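Local coordinates for protein pseudoalteromonas arctica PAMC 21717 (Pseudoalteromonas arctica, PDB 5YL7) that probably cleaves peptide bonds in proteins as a cold-active, calcium-binding serine protease of the subtilase family, at residues L21-P24 against T25-T29. Residues are numbered along the deposited sequence; the frame is centred on the assembly and turned at random.
Sequences LNLP and TAWDT
Leu23 packs against one face of the Trp27 indole, four residues further along the short helix 23-27. Leu23 CB sits 3.8 Å from the centroid of the Trp27 six-membered ring and 9° off the ring normal, a CH-pi contact over the face. Beyond CB the branches spread along the indole: Leu23 CD1 comes to 3.9 Å from Trp27 CZ2, while CD2 reaches toward the pyrrole part, 3.7 Å from Trp27 NE1. The branched leucine thus follows the flat ring across both of its parts. The first torsion of Trp27 (chi1 -71°) swings its CG beside its own backbone N, anti to the carbonyl carbon, and a further turn about CB-CG brings the ring flat over Leu23. Trp27 N donates to Leu23 O at 2.9 Å with an N-H...O angle of 163°, an i+4 helical bond that keeps the two side chains on one side of the turn.

In this subtilase the little helix precedes strand 36-41 of the parallel sheet and lies near the N-terminus, with Leu23 and Ala26 resting on Ala331 of helix 331-338. The small methyl of Ala26 suits that buried side. Tyr123 meets the indole edge-to-face, and Trp27 NE1 donates to Val121 O, so the buried ring has its one polar atom satisfied.

At the start of the helix, Pro24 fits well, since the first turn needs no N-H from it and its ring restrains phi. Thr25 N donates to a water 2.9 Å away, which in turn donates to Asn22 OD1 at 2.7 Å. Asn22 takes a left-handed helical backbone conformation, which asparagine tolerates better than most non-glycine residues. Asn22 ND2 is hydrogen-bonded to Asp330 OD1, and on the exposed side Asp28 OD1 to the N of Ser1, the chain terminus.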
ATOM      1  N   LEU A  21      13.218  -1.606  -7.061  1.00  6.43           N
ATOM      2  CA  LEU A  21      12.267  -0.883  -7.877  1.00  6.64           C
ATOM      3  C   LEU A  21      12.862   0.079  -8.902  1.00  6.50           C
ATOM      4  O   LEU A  21      12.139   0.759  -9.618  1.00  6.90           O
ATOM      5  CB  LEU A  21      11.274  -0.138  -6.984  1.00  6.40           C
ATOM      6  CG  LEU A  21       9.856   0.009  -7.478  1.00  6.15           C
ATOM      7  CD1 LEU A  21       9.084  -1.291  -7.500  1.00  7.15           C
ATOM      8  CD2 LEU A  21       9.151   1.084  -6.676  1.00  7.17           C
ATOM      9  N   ASN A  22      14.204   0.222  -8.914  1.00  7.32           N
ATOM     10  CA  ASN A  22      14.912   1.099  -9.845  1.00  7.47           C
ATOM     11  C   ASN A  22      14.470   2.542  -9.676  1.00  7.17           C
ATOM     12  O   ASN A  22      14.234   3.227 -10.664  1.00  8.24           O
ATOM     13  CB  ASN A  22      14.751   0.606 -11.305  1.00  8.12           C
ATOM     14  CG  ASN A  22      15.840   1.102 -12.214  1.00  8.40           C
ATOM     15  OD1 ASN A  22      16.968   1.381 -11.759  1.00 12.09           O
ATOM     16  ND2 ASN A  22      15.503   1.234 -13.485  1.00 10.12           N
ATOM     17  N   LEU A  23      14.433   2.977  -8.412  1.00  6.55           N
ATOM     18  CA  LEU A  23      13.968   4.334  -8.059  1.00  6.71           C
ATOM     19  C   LEU A  23      14.986   5.465  -8.293  1.00  7.63           C
ATOM     20  O   LEU A  23      14.545   6.538  -8.712  1.00  8.08           O
ATOM     21  CB  LEU A  23      13.453   4.342  -6.675  1.00  6.70           C
ATOM     22  CG  LEU A  23      12.012   3.824  -6.580  1.00  6.06           C
ATOM     23  CD1 LEU A  23      11.689   3.388  -5.151  1.00  6.60           C
ATOM     24  CD2 LEU A  23      11.008   4.880  -7.091  1.00  6.16           C
ATOM     25  N   PRO A  24      16.292   5.293  -7.998  1.00  7.48           N
ATOM     26  CA  PRO A  24      17.135   6.507  -8.098  1.00  7.83           C
ATOM     27  C   PRO A  24      17.064   7.203  -9.421  1.00  9.01           C
ATOM     28  O   PRO A  24      16.956   8.494  -9.423  1.00 10.03           O
ATOM     29  CB  PRO A  24      18.524   5.907  -7.784  1.00  9.50           C
ATOM     30  CG  PRO A  24      18.251   4.832  -6.764  1.00  9.17           C
ATOM     31  CD  PRO A  24      16.976   4.181  -7.332  1.00  8.35           C
ATOM     32  N   THR A  25      17.066   6.539 -10.531  1.00  9.45           N
ATOM     33  CA  THR A  25      16.942   7.159 -11.786  1.00 10.44           C
ATOM     34  C   THR A  25      15.590   7.794 -12.023  1.00 10.30           C
ATOM     35  O   THR A  25      15.390   8.863 -12.605  1.00 10.67           O
ATOM     36  CB  THR A  25      17.277   6.155 -12.973  1.00 14.37           C
ATOM     37  OG1 THR A  25      18.666   5.888 -12.784  1.00 20.70           O
ATOM     38  CG2 THR A  25      16.956   6.811 -14.337  1.00 16.61           C
ATOM     39  N   ALA A  26      14.498   7.103 -11.513  1.00  8.50           N
ATOM     40  CA  ALA A  26      13.189   7.705 -11.617  1.00  8.13           C
ATOM     41  C   ALA A  26      13.087   9.057 -10.927  1.00  7.59           C
ATOM     42  O   ALA A  26      12.454   9.975 -11.467  1.00  7.82           O
ATOM     43  CB  ALA A  26      12.151   6.722 -11.045  1.00  7.59           C
ATOM     44  N   TRP A  27      13.669   9.116  -9.745  1.00  7.60           N
ATOM     45  CA  TRP A  27      13.629  10.356  -8.920  1.00  7.55           C
ATOM     46  C   TRP A  27      14.337  11.526  -9.605  1.00  8.31           C
ATOM     47  O   TRP A  27      14.033  12.677  -9.210  1.00  9.21           O
ATOM     48  CB  TRP A  27      14.205  10.065  -7.589  1.00  6.73           C
ATOM     49  CG  TRP A  27      13.329   9.173  -6.671  1.00  6.66           C
ATOM     50  CD1 TRP A  27      11.962   9.121  -6.626  1.00  6.92           C
ATOM     51  CD2 TRP A  27      13.805   8.327  -5.664  1.00  6.10           C
ATOM     52  NE1 TRP A  27      11.597   8.289  -5.645  1.00  6.28           N
ATOM     53  CE2 TRP A  27      12.673   7.770  -5.001  1.00  6.75           C
ATOM     54  CE3 TRP A  27      15.082   7.926  -5.207  1.00  7.08           C
ATOM     55  CZ2 TRP A  27      12.794   6.931  -3.932  1.00  7.53           C
ATOM     56  CZ3 TRP A  27      15.213   7.074  -4.213  1.00  8.01           C
ATOM     57  CH2 TRP A  27      14.022   6.517  -3.564  1.00  9.07           C
ATOM     58  N   ASP A  28      15.201  11.316 -10.601  1.00  9.04           N
ATOM     59  CA  ASP A  28      15.736  12.446 -11.394  1.00  9.26           C
ATOM     60  C   ASP A  28      14.653  13.188 -12.075  1.00 12.36           C
ATOM     61  O   ASP A  28      14.878  14.362 -12.503  1.00 13.70           O
ATOM     62  CB  ASP A  28      16.785  11.870 -12.362  1.00  9.56           C
ATOM     63  CG  ASP A  28      18.012  11.435 -11.672  1.00 11.41           C
ATOM     64  OD1 ASP A  28      18.333  11.903 -10.570  1.00 13.76           O
ATOM     65  OD2 ASP A  28      18.670  10.460 -12.226  1.00 15.45           O
ATOM     66  N   THR A  29      13.476  12.578 -12.390  1.00 11.99           N
ATOM     67  CA  THR A  29      12.410  13.145 -13.205  1.00 12.93           C
ATOM     68  C   THR A  29      11.119  13.351 -12.411  1.00  9.86           C
ATOM     69  O   THR A  29      10.294  14.218 -12.676  1.00 10.77           O
ATOM     70  CB  THR A  29      12.085  12.066 -14.422  1.00 12.99           C
ATOM     71  OG1 THR A  29      13.293  12.018 -15.241  1.00 25.73           O
ATOM     72  CG2 THR A  29      11.040  12.526 -15.258  1.00 21.03           C
TER
HETATM   73  O   HOH W   1      17.804   3.793 -10.931  1.00 17.70           O